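PDB 1ZTC: metallo-beta-lactamase domain-containing protein 1 from Thermotoga maritima, which is probably a metal-dependent endoribonuclease of the metallo-beta-lactamase superfamily, possibly hydrolysing RNA phosphodiester bonds at a dinuclear metal centre. Local coordinates for residues R154-F159 with G173-N178; G167-T172 with L206-H211; D85-S90 with S121-S126. All coordinates share one frame; numbering follows the deposited sequence.

Interaction 1 (R154-F159 with G173-N178). With NI (nickel (II) ion), chain F; NI (nickel (II) ion), chain E; PO4 (phosphate ion), chain G.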
loop_
_atom_site.group_PDB
_atom_site.type_symbol
_atom_site.label_atom_id
_atom_site.label_comp_id
_atom_site.label_asym_id
_atom_site.label_seq_id
_atom_site.Cartn_x
_atom_site.Cartn_y
_atom_site.Cartn_z
ATOM N N ARG A 154 -9.507 -23.726 10.260
ATOM C CA ARG A 154 -9.693 -24.876 11.147
ATOM C C ARG A 154 -8.595 -24.981 12.209
ATOM O O ARG A 154 -8.823 -25.497 13.303
ATOM C CB ARG A 154 -9.735 -26.181 10.350
ATOM C CG ARG A 154 -8.367 -26.581 9.722
ATOM C CD ARG A 154 -8.470 -27.714 8.710
ATOM N NE ARG A 154 -9.046 -27.254 7.447
ATOM C CZ ARG A 154 -9.272 -28.028 6.393
ATOM N NH1 ARG A 154 -8.993 -29.326 6.436
ATOM N NH2 ARG A 154 -9.796 -27.495 5.291
ATOM N N GLU A 155 -7.394 -24.507 11.886
ATOM C CA GLU A 155 -6.246 -24.626 12.807
ATOM C C GLU A 155 -6.040 -23.404 13.705
ATOM O O GLU A 155 -5.031 -23.289 14.412
ATOM C CB GLU A 155 -4.969 -24.912 12.017
ATOM C CG GLU A 155 -4.276 -23.717 11.338
ATOM C CD GLU A 155 -4.912 -23.293 10.015
ATOM O OE1 GLU A 155 -5.965 -23.865 9.612
ATOM O OE2 GLU A 155 -4.319 -22.406 9.363
ATOM N N HIS A 156 -7.000 -22.488 13.684
ATOM C CA HIS A 156 -6.794 -21.191 14.265
ATOM C C HIS A 156 -6.753 -21.234 15.796
ATOM O O HIS A 156 -7.617 -21.840 16.464
ATOM C CB HIS A 156 -7.851 -20.191 13.775
ATOM C CG HIS A 156 -7.536 -18.777 14.161
ATOM N ND1 HIS A 156 -7.792 -18.274 15.424
ATOM C CD2 HIS A 156 -6.927 -17.777 13.468
ATOM C CE1 HIS A 156 -7.365 -17.021 15.481
ATOM N NE2 HIS A 156 -6.833 -16.699 14.307
ATOM N N LEU A 157 -5.768 -20.529 16.337
ATOM C CA LEU A 157 -5.535 -20.419 17.771
ATOM C C LEU A 157 -5.485 -18.973 18.214
ATOM O O LEU A 157 -5.011 -18.091 17.472
ATOM C CB LEU A 157 -4.181 -21.035 18.138
ATOM C CG LEU A 157 -3.958 -22.522 17.853
ATOM C CD1 LEU A 157 -2.488 -22.844 18.102
ATOM C CD2 LEU A 157 -4.865 -23.421 18.662
ATOM N N SER A 158 -5.943 -18.753 19.451
ATOM C CA SER A 158 -5.754 -17.497 20.162
ATOM C C SER A 158 -4.942 -17.808 21.435
ATOM O O SER A 158 -4.979 -18.936 21.962
ATOM C CB SER A 158 -7.103 -16.817 20.476
ATOM O OG SER A 158 -7.898 -16.634 19.299
ATOM N N PHE A 159 -4.195 -16.810 21.897
ATOM C CA PHE A 159 -3.291 -16.965 23.030
ATOM C C PHE A 159 -3.526 -15.891 24.103
ATOM O O PHE A 159 -3.526 -14.696 23.820
ATOM C CB PHE A 159 -1.842 -16.872 22.582
ATOM C CG PHE A 159 -1.469 -17.829 21.509
ATOM C CD1 PHE A 159 -1.187 -19.160 21.813
ATOM C CD2 PHE A 159 -1.414 -17.417 20.184
ATOM C CE1 PHE A 159 -0.846 -20.067 20.814
ATOM C CE2 PHE A 159 -1.079 -18.309 19.185
ATOM C CZ PHE A 159 -0.792 -19.642 19.488
ATOM N N GLY A 173 -5.694 -13.198 17.063
ATOM C CA GLY A 173 -5.600 -13.723 15.724
ATOM C C GLY A 173 -6.764 -13.199 14.898
ATOM O O GLY A 173 -7.456 -12.221 15.271
ATOM N N ASP A 174 -6.968 -13.853 13.763
ATOM C CA ASP A 174 -7.855 -13.355 12.729
ATOM C C ASP A 174 -9.330 -13.591 12.953
ATOM O O ASP A 174 -10.131 -13.282 12.080
ATOM C CB ASP A 174 -7.439 -13.946 11.399
ATOM C CG ASP A 174 -6.413 -13.085 10.681
ATOM O OD1 ASP A 174 -6.199 -11.925 11.026
ATOM O OD2 ASP A 174 -5.861 -13.556 9.712
ATOM N N ILE A 175 -9.705 -14.132 14.110
ATOM C CA ILE A 175 -11.113 -14.148 14.462
ATOM C C ILE A 175 -11.636 -12.705 14.666
ATOM O O ILE A 175 -12.824 -12.472 14.533
ATOM C CB ILE A 175 -11.393 -15.011 15.713
ATOM C CG1 ILE A 175 -10.637 -14.459 16.917
ATOM C CG2 ILE A 175 -11.029 -16.472 15.427
ATOM C CD1 ILE A 175 -10.956 -15.162 18.216
ATOM N N THR A 176 -10.751 -11.776 15.049
ATOM C CA THR A 176 -11.060 -10.349 15.119
ATOM C C THR A 176 -9.846 -9.607 14.525
ATOM O O THR A 176 -8.899 -9.281 15.225
ATOM C CB THR A 176 -11.249 -9.840 16.560
ATOM O OG1 THR A 176 -10.130 -10.255 17.354
ATOM C CG2 THR A 176 -12.542 -10.326 17.171
ATOM N N PRO A 177 -9.855 -9.393 13.221
ATOM C CA PRO A 177 -8.637 -8.879 12.568
ATOM C C PRO A 177 -8.242 -7.459 12.959
ATOM O O PRO A 177 -7.045 -7.121 12.945
ATOM C CB PRO A 177 -8.950 -9.008 11.072
ATOM C CG PRO A 177 -10.365 -9.202 10.972
ATOM C CD PRO A 177 -10.896 -9.764 12.258
ATOM N N ASN A 178 -9.235 -6.655 13.342
ATOM C CA ASN A 178 -9.010 -5.278 13.663
ATOM C C ASN A 178 -10.061 -4.753 14.635
ATOM O O ASN A 178 -10.956 -5.472 15.040
ATOM C CB ASN A 178 -8.963 -4.438 12.376
ATOM C CG ASN A 178 -10.209 -4.599 11.531
ATOM O OD1 ASN A 178 -11.310 -4.692 12.048
ATOM N ND2 ASN A 178 -10.030 -4.661 10.224
HETATM NI NI NI F . -5.849 -15.360 8.214
HETATM NI NI NI E . -4.331 -12.216 8.906
HETATM P P PO4 G . -10.584 -23.870 6.510
HETATM O O1 PO4 G . -11.266 -25.139 6.094
HETATM O O2 PO4 G . -9.825 -23.296 5.361
HETATM O O3 PO4 G . -9.525 -24.167 7.536
HETATM O O4 PO4 G . -11.628 -22.932 7.059
HETATM O O HOH W 1 -5.493 -11.760 6.639
HETATM O O HOH W 2 -4.255 -14.146 7.332
HETATM O O HOH W 3 -6.803 -13.841 6.577
#

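Interaction 2 (G167-T172 with L206-H211). With NI (nickel (II) ion), chain E.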
loop_
_atom_site.group_PDB
_atom_site.type_symbol
_atom_site.label_atom_id
_atom_site.label_comp_id
_atom_site.label_asym_id
_atom_site.label_seq_id
_atom_site.Cartn_x
_atom_site.Cartn_y
_atom_site.Cartn_z
ATOM N N GLY A 167 -0.107 -6.612 31.702
ATOM C CA GLY A 167 -1.174 -7.352 32.324
ATOM C C GLY A 167 -1.582 -8.564 31.479
ATOM O O GLY A 167 -0.746 -9.209 30.867
ATOM N N ARG A 168 -2.878 -8.851 31.487
ATOM C CA ARG A 168 -3.458 -10.012 30.829
ATOM C C ARG A 168 -3.814 -9.597 29.409
ATOM O O ARG A 168 -4.624 -8.699 29.199
ATOM C CB ARG A 168 -4.672 -10.575 31.603
ATOM C CG ARG A 168 -5.383 -11.673 30.831
ATOM C CD ARG A 168 -6.313 -12.534 31.663
ATOM N NE ARG A 168 -5.560 -13.430 32.526
ATOM C CZ ARG A 168 -6.062 -14.484 33.150
ATOM N NH1 ARG A 168 -5.264 -15.226 33.910
ATOM N NH2 ARG A 168 -7.342 -14.794 33.047
ATOM N N VAL A 169 -3.158 -10.239 28.452
ATOM C CA VAL A 169 -3.211 -9.833 27.037
ATOM C C VAL A 169 -3.759 -10.972 26.206
ATOM O O VAL A 169 -3.299 -12.109 26.318
ATOM C CB VAL A 169 -1.801 -9.433 26.512
ATOM C CG1 VAL A 169 -1.858 -8.983 25.068
ATOM C CG2 VAL A 169 -1.196 -8.333 27.374
ATOM N N LEU A 170 -4.743 -10.659 25.370
ATOM C CA LEU A 170 -5.277 -11.633 24.419
ATOM C C LEU A 170 -4.773 -11.336 23.005
ATOM O O LEU A 170 -5.083 -10.277 22.433
ATOM C CB LEU A 170 -6.807 -11.639 24.419
ATOM C CG LEU A 170 -7.478 -12.678 23.492
ATOM C CD1 LEU A 170 -7.065 -14.082 23.841
ATOM C CD2 LEU A 170 -8.966 -12.561 23.505
ATOM N N ILE A 171 -3.989 -12.273 22.473
ATOM C CA ILE A 171 -3.597 -12.284 21.064
ATOM C C ILE A 171 -4.741 -12.988 20.303
ATOM O O ILE A 171 -4.917 -14.191 20.380
ATOM C CB ILE A 171 -2.292 -13.060 20.842
ATOM C CG1 ILE A 171 -1.189 -12.637 21.834
ATOM C CG2 ILE A 171 -1.843 -12.937 19.347
ATOM C CD1 ILE A 171 -0.896 -11.185 21.862
ATOM N N THR A 172 -5.578 -12.203 19.638
ATOM C CA THR A 172 -6.843 -12.735 19.113
ATOM C C THR A 172 -6.656 -13.601 17.904
ATOM O O THR A 172 -7.357 -14.625 17.748
ATOM C CB THR A 172 -7.829 -11.606 18.745
ATOM O OG1 THR A 172 -7.316 -10.814 17.665
ATOM C CG2 THR A 172 -8.091 -10.724 19.942
ATOM N N LEU A 206 -5.628 -5.983 27.601
ATOM C CA LEU A 206 -5.294 -5.623 26.230
ATOM C C LEU A 206 -5.707 -6.669 25.217
ATOM O O LEU A 206 -5.436 -7.877 25.380
ATOM C CB LEU A 206 -3.792 -5.408 26.089
ATOM C CG LEU A 206 -3.308 -4.638 24.842
ATOM C CD1 LEU A 206 -3.760 -3.193 24.894
ATOM C CD2 LEU A 206 -1.787 -4.676 24.811
ATOM N N LEU A 207 -6.317 -6.180 24.144
ATOM C CA LEU A 207 -6.588 -6.981 22.941
ATOM C C LEU A 207 -5.554 -6.662 21.886
ATOM O O LEU A 207 -5.399 -5.497 21.495
ATOM C CB LEU A 207 -7.959 -6.649 22.376
ATOM C CG LEU A 207 -9.144 -7.085 23.239
ATOM C CD1 LEU A 207 -10.340 -6.162 23.016
ATOM C CD2 LEU A 207 -9.495 -8.556 22.998
ATOM N N VAL A 208 -4.824 -7.675 21.448
ATOM C CA VAL A 208 -3.832 -7.517 20.390
ATOM C C VAL A 208 -4.370 -8.164 19.122
ATOM O O VAL A 208 -4.394 -9.384 18.991
ATOM C CB VAL A 208 -2.467 -8.113 20.803
ATOM C CG1 VAL A 208 -1.451 -8.070 19.636
ATOM C CG2 VAL A 208 -1.901 -7.351 22.022
ATOM N N PHE A 209 -4.784 -7.315 18.189
ATOM C CA PHE A 209 -5.328 -7.737 16.903
ATOM C C PHE A 209 -4.183 -7.972 15.902
ATOM O O PHE A 209 -3.085 -7.444 16.061
ATOM C CB PHE A 209 -6.267 -6.677 16.333
ATOM C CG PHE A 209 -7.342 -6.235 17.280
ATOM C CD1 PHE A 209 -8.366 -7.099 17.646
ATOM C CD2 PHE A 209 -7.350 -4.953 17.780
ATOM C CE1 PHE A 209 -9.354 -6.684 18.526
ATOM C CE2 PHE A 209 -8.342 -4.536 18.634
ATOM C CZ PHE A 209 -9.333 -5.401 19.011
ATOM N N PRO A 210 -4.417 -8.827 14.910
ATOM C CA PRO A 210 -3.356 -9.120 13.929
ATOM C C PRO A 210 -3.168 -8.078 12.836
ATOM O O PRO A 210 -2.145 -8.116 12.148
ATOM C CB PRO A 210 -3.827 -10.447 13.329
ATOM C CG PRO A 210 -5.355 -10.352 13.430
ATOM C CD PRO A 210 -5.598 -9.701 14.721
ATOM N N HIS A 211 -4.153 -7.205 12.630
ATOM C CA HIS A 211 -4.110 -6.203 11.541
ATOM C C HIS A 211 -4.594 -4.854 11.985
ATOM O O HIS A 211 -5.226 -4.131 11.206
ATOM C CB HIS A 211 -4.929 -6.701 10.328
ATOM C CG HIS A 211 -4.422 -7.996 9.819
ATOM N ND1 HIS A 211 -3.213 -8.095 9.158
ATOM C CD2 HIS A 211 -4.885 -9.263 9.971
ATOM C CE1 HIS A 211 -2.964 -9.375 8.904
ATOM N NE2 HIS A 211 -3.946 -10.098 9.413
HETATM NI NI NI E . -4.331 -12.216 8.906
HETATM O O HOH W 1 -5.493 -11.760 6.639
HETATM O O HOH W 2 -4.255 -14.146 7.332
#

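Interaction 3 (D85-S90 with S121-S126). With NI (nickel (II) ion), chain E.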
loop_
_atom_site.group_PDB
_atom_site.type_symbol
_atom_site.label_atom_id
_atom_site.label_comp_id
_atom_site.label_asym_id
_atom_site.label_seq_id
_atom_site.Cartn_x
_atom_site.Cartn_y
_atom_site.Cartn_z
ATOM N N ASP A 85 0.755 -14.265 5.573
ATOM C CA ASP A 85 0.995 -12.927 6.158
ATOM C C ASP A 85 1.309 -12.978 7.675
ATOM O O ASP A 85 1.835 -12.012 8.260
ATOM C CB ASP A 85 -0.185 -11.989 5.848
ATOM C CG ASP A 85 -1.519 -12.506 6.387
ATOM O OD1 ASP A 85 -1.863 -13.704 6.188
ATOM O OD2 ASP A 85 -2.202 -11.715 7.047
ATOM N N HIS A 86 1.056 -14.136 8.278
ATOM C CA HIS A 86 1.402 -14.423 9.678
ATOM C C HIS A 86 2.686 -15.267 9.864
ATOM O O HIS A 86 3.382 -15.156 10.884
ATOM C CB HIS A 86 0.209 -15.176 10.314
ATOM C CG HIS A 86 -1.001 -14.323 10.488
ATOM N ND1 HIS A 86 -1.446 -13.918 11.727
ATOM C CD2 HIS A 86 -1.833 -13.754 9.580
ATOM C CE1 HIS A 86 -2.512 -13.151 11.576
ATOM N NE2 HIS A 86 -2.751 -13.017 10.286
ATOM N N ILE A 87 2.973 -16.144 8.911
ATOM C CA ILE A 87 4.005 -17.148 9.085
ATOM C C ILE A 87 5.278 -16.962 8.257
ATOM O O ILE A 87 6.275 -17.645 8.511
ATOM C CB ILE A 87 3.464 -18.561 8.780
ATOM C CG1 ILE A 87 3.126 -18.706 7.274
ATOM C CG2 ILE A 87 2.269 -18.866 9.656
ATOM C CD1 ILE A 87 2.697 -20.052 6.860
ATOM N N PHE A 88 5.238 -16.134 7.229
ATOM C CA PHE A 88 6.342 -16.109 6.261
ATOM C C PHE A 88 7.720 -15.952 6.924
ATOM O O PHE A 88 8.687 -16.676 6.586
ATOM C CB PHE A 88 6.187 -14.974 5.250
ATOM C CG PHE A 88 7.336 -14.900 4.306
ATOM C CD1 PHE A 88 7.355 -15.682 3.175
ATOM C CD2 PHE A 88 8.446 -14.113 4.595
ATOM C CE1 PHE A 88 8.458 -15.697 2.328
ATOM C CE2 PHE A 88 9.554 -14.118 3.748
ATOM C CZ PHE A 88 9.541 -14.899 2.610
ATOM N N ASN A 89 7.802 -15.017 7.859
ATOM C CA ASN A 89 9.081 -14.675 8.509
ATOM C C ASN A 89 9.629 -15.792 9.385
ATOM O O ASN A 89 10.758 -15.699 9.866
ATOM C CB ASN A 89 8.985 -13.349 9.317
ATOM C CG ASN A 89 8.812 -12.137 8.444
ATOM O OD1 ASN A 89 9.160 -12.165 7.278
ATOM N ND2 ASN A 89 8.315 -11.031 9.021
ATOM N N SER A 90 8.839 -16.851 9.583
ATOM C CA SER A 90 9.308 -18.072 10.278
ATOM C C SER A 90 10.591 -18.632 9.650
ATOM O O SER A 90 11.392 -19.259 10.326
ATOM C CB SER A 90 8.205 -19.123 10.258
ATOM O OG SER A 90 7.917 -19.598 8.939
ATOM N N SER A 121 4.366 -24.303 0.882
ATOM C CA SER A 121 5.103 -25.535 1.087
ATOM C C SER A 121 6.532 -25.305 1.508
ATOM O O SER A 121 7.028 -26.011 2.379
ATOM C CB SER A 121 5.126 -26.357 -0.182
ATOM O OG SER A 121 3.799 -26.668 -0.510
ATOM N N LYS A 122 7.197 -24.336 0.870
ATOM C CA LYS A 122 8.567 -24.014 1.234
ATOM C C LYS A 122 8.655 -23.476 2.658
ATOM O O LYS A 122 9.524 -23.855 3.399
ATOM C CB LYS A 122 9.163 -23.044 0.229
ATOM C CG LYS A 122 9.396 -23.748 -1.126
ATOM C CD LYS A 122 9.675 -22.714 -2.255
ATOM C CE LYS A 122 11.110 -22.743 -2.752
ATOM N NZ LYS A 122 11.673 -24.119 -2.894
ATOM N N VAL A 123 7.761 -22.587 3.032
ATOM C CA VAL A 123 7.766 -22.052 4.399
ATOM C C VAL A 123 7.554 -23.164 5.418
ATOM O O VAL A 123 8.340 -23.347 6.332
ATOM C CB VAL A 123 6.660 -20.975 4.596
ATOM C CG1 VAL A 123 6.577 -20.545 6.063
ATOM C CG2 VAL A 123 6.937 -19.782 3.725
ATOM N N ILE A 124 6.495 -23.937 5.221
ATOM C CA ILE A 124 6.126 -25.006 6.143
ATOM C C ILE A 124 7.229 -26.040 6.268
ATOM O O ILE A 124 7.509 -26.494 7.358
ATOM C CB ILE A 124 4.826 -25.687 5.707
ATOM C CG1 ILE A 124 3.648 -24.743 5.916
ATOM C CG2 ILE A 124 4.597 -27.041 6.433
ATOM C CD1 ILE A 124 2.418 -25.113 5.118
ATOM N N SER A 125 7.881 -26.372 5.147
ATOM C CA SER A 125 9.005 -27.304 5.150
ATOM C C SER A 125 10.217 -26.838 5.931
ATOM O O SER A 125 11.057 -27.649 6.273
ATOM C CB SER A 125 9.472 -27.565 3.716
ATOM O OG SER A 125 8.491 -28.330 3.067
ATOM N N SER A 126 10.340 -25.540 6.157
ATOM C CA SER A 126 11.474 -25.009 6.870
ATOM C C SER A 126 11.383 -25.256 8.373
ATOM O O SER A 126 12.381 -25.106 9.072
ATOM C CB SER A 126 11.616 -23.501 6.581
ATOM O OG SER A 126 10.689 -22.701 7.323
HETATM NI NI NI E . -4.331 -12.216 8.906
HETATM O O HOH W 1 -5.493 -11.760 6.639
HETATM O O HOH W 2 -4.255 -14.146 7.332
HETATM O O HOH W 4 11.847 -21.908 9.594
#

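Interaction 1 (R154-F159 with G173-N178)
H156 swings its imidazole toward G173-I175 because CG is anti to the backbone N (chi1 -170°), while I175, with CG2 anti to its own carbonyl carbon, offers that methyl to the ring. The two side chains meet slantwise, I175 CG2 lying 3.7 Å from H156 ND1 and equally close to CE1. Next to CE1, H156 NE2 accepts from D174 N over 2.9 Å. This bond is neither straight nor flat: the N-H...acceptor angle is 133° and the donor lies 25° out of the ring plane. G173 fits against the edge of the same ring, its CA 3.5 Å from H156 NE2, in a conformation with positive phi. H156 ND1 is engaged separately by T149 OG1, so both ring nitrogens have partners and the imidazole's rotation is fixed. Two residues on, in the strand, S158 OG touches I175 CD1 while hydrogen-bonding to T172 O; F197 of helix 192-201 packs against both side chains.

With its backbone N gripped by H156, D174 directs its carboxylate to the metals. D174 OD2 bridges both nickel ions, at 2.2 Å from one (chain E) and 2.3 Å from the other (chain F), which makes H156 a second-shell residue. At the start of 154-159, R154 holds a phosphate by main chain and guanidinium together: R154 N and R154 NE both donate to O3, the former at 2.8 Å, and R154 NH2 reaches O1 at 2.9 Å. K107 of the same chain and K187 of the second subunit also hydrogen-bond this phosphate, which probably comes from the crystallisation liquor. A single aspartate oxygen shared by two metals, with H81, H83 and H152 on one and D85, H86 and H211 on the other, is the signature of the dinuclear metallo-beta-lactamase site.

Interaction 2 (G167-T172 with L206-H211)
V169 and V208 meet obliquely on one face of the sheet, V169 CG1 pressing to 3.5 Å from V208 CG2, tighter than usual for two methyls. V169 CG1 is anti to the backbone N (chi1 -179°), which carries it across to the neighbouring strand. I171 and V208 extend in the same direction, and I171 reaches its neighbour through the end of its chain, CD1 resting 3.6 Å from V208 CB. L206 runs alongside V169 on this face too. On the other face L170 and L207 slant past each other, L170 CD2 standing 4.1 Å from L207 CD2; Y182 of helix 179-187 also packs on L207. Just past the strand, T172 CG2 reaches to 4.0 Å from L207 CD2, the two side chains roughly perpendicular. T172 OG1 comes within 3.6 Å of P210 CD, again nearly perpendicular.

The backbones supply the register. Strands 169-171 and 206-208 are parallel, their axes 17° apart, and the intervening chain with its two helices makes a beta-alpha-beta crossover. L170 is bonded both ways: L170 N donates to L206 O (2.9 Å), the donor nearly in line with the C=O bond (172°), and V208 N donates to L170 O (2.8 Å). T172 N to V208 O continues the series, while L206 N to R168 O is a weak beginning.

Backbone bonds between parallel strands, with aliphatic contacts on both faces, make up the contact. The strand pairing runs almost to P210 and H211, and is consistent with a defined position for H211, whose NE2 ligates one nickel ion.

Interaction 3 (D85-S90 with S121-S126)
Two helical ends approach at F88 and V123, whose CA atoms stand 6.4 Å apart, the short helix 84-87 passing into a 3-10 turn at 88-90 just where the last part of helix 114-125 lies against it. V123 carries the contact, using its two methyls separately. V123 CG1, anti to the backbone N (chi1 174°), enters between I87 and S90: it lies 4.0 Å from I87 CD1, 3.8 Å from I87 O and a close 3.3 Å from S90 OG. V123 CG2 faces F88 instead, meeting ring atom CD1 at 4.2 Å, with the two side chains set roughly perpendicular. The F88 CB bond itself leads away from V123, and L54 of the third subunit also packs on this phenylalanine.

The serine hydroxyls bond to nearby backbone carbonyls. S90 OG, folded back over its own backbone (chi1 66°), donates to I87 O at 2.6 Å, nearly collinear with the carbonyl; S90 N grips the same oxygen. W127 NE1 is a further partner of S90 OG. S126 does the same in 121-126, its OG and N both donating to V123 O. A water lies within hydrogen-bonding distance of S90 O and S126 OG and can link the two sides.

The opposite end of 85-90 serves the metal. H86 NE2 binds nickel at 2.2 Å, while D85 OD2 stands longer, at 2.9 Å from the same ion, and D50 holds H86 ND1. D85 and H86 end the HxHxDH motif of the metallo-beta-lactamase fold, beginning at H81, and I87, which packs on V123, immediately follows that motif in the chain.

How the interactions relate
Along the chain interaction 3 closes first; the segments of interactions 1 and 2 then alternate, so the two contacts interlock. Their centres lie about 10 Å apart and they share one mixed sheet, where strand 157-163 neighbours strand 169-171, which in turn neighbours strand 206-208. The centre of interaction 3 lies about 17 Å from that of interaction 1 and about 22 Å from that of interaction 2, the latter pair on opposite sides of the chain's centre. Yet all three converge on one nickel ion (chain E), which draws D174 from interaction 1, H211 from interaction 2 and D85 with H86 from interaction 3. The metal site thus joins the sheet contacts to the helical one.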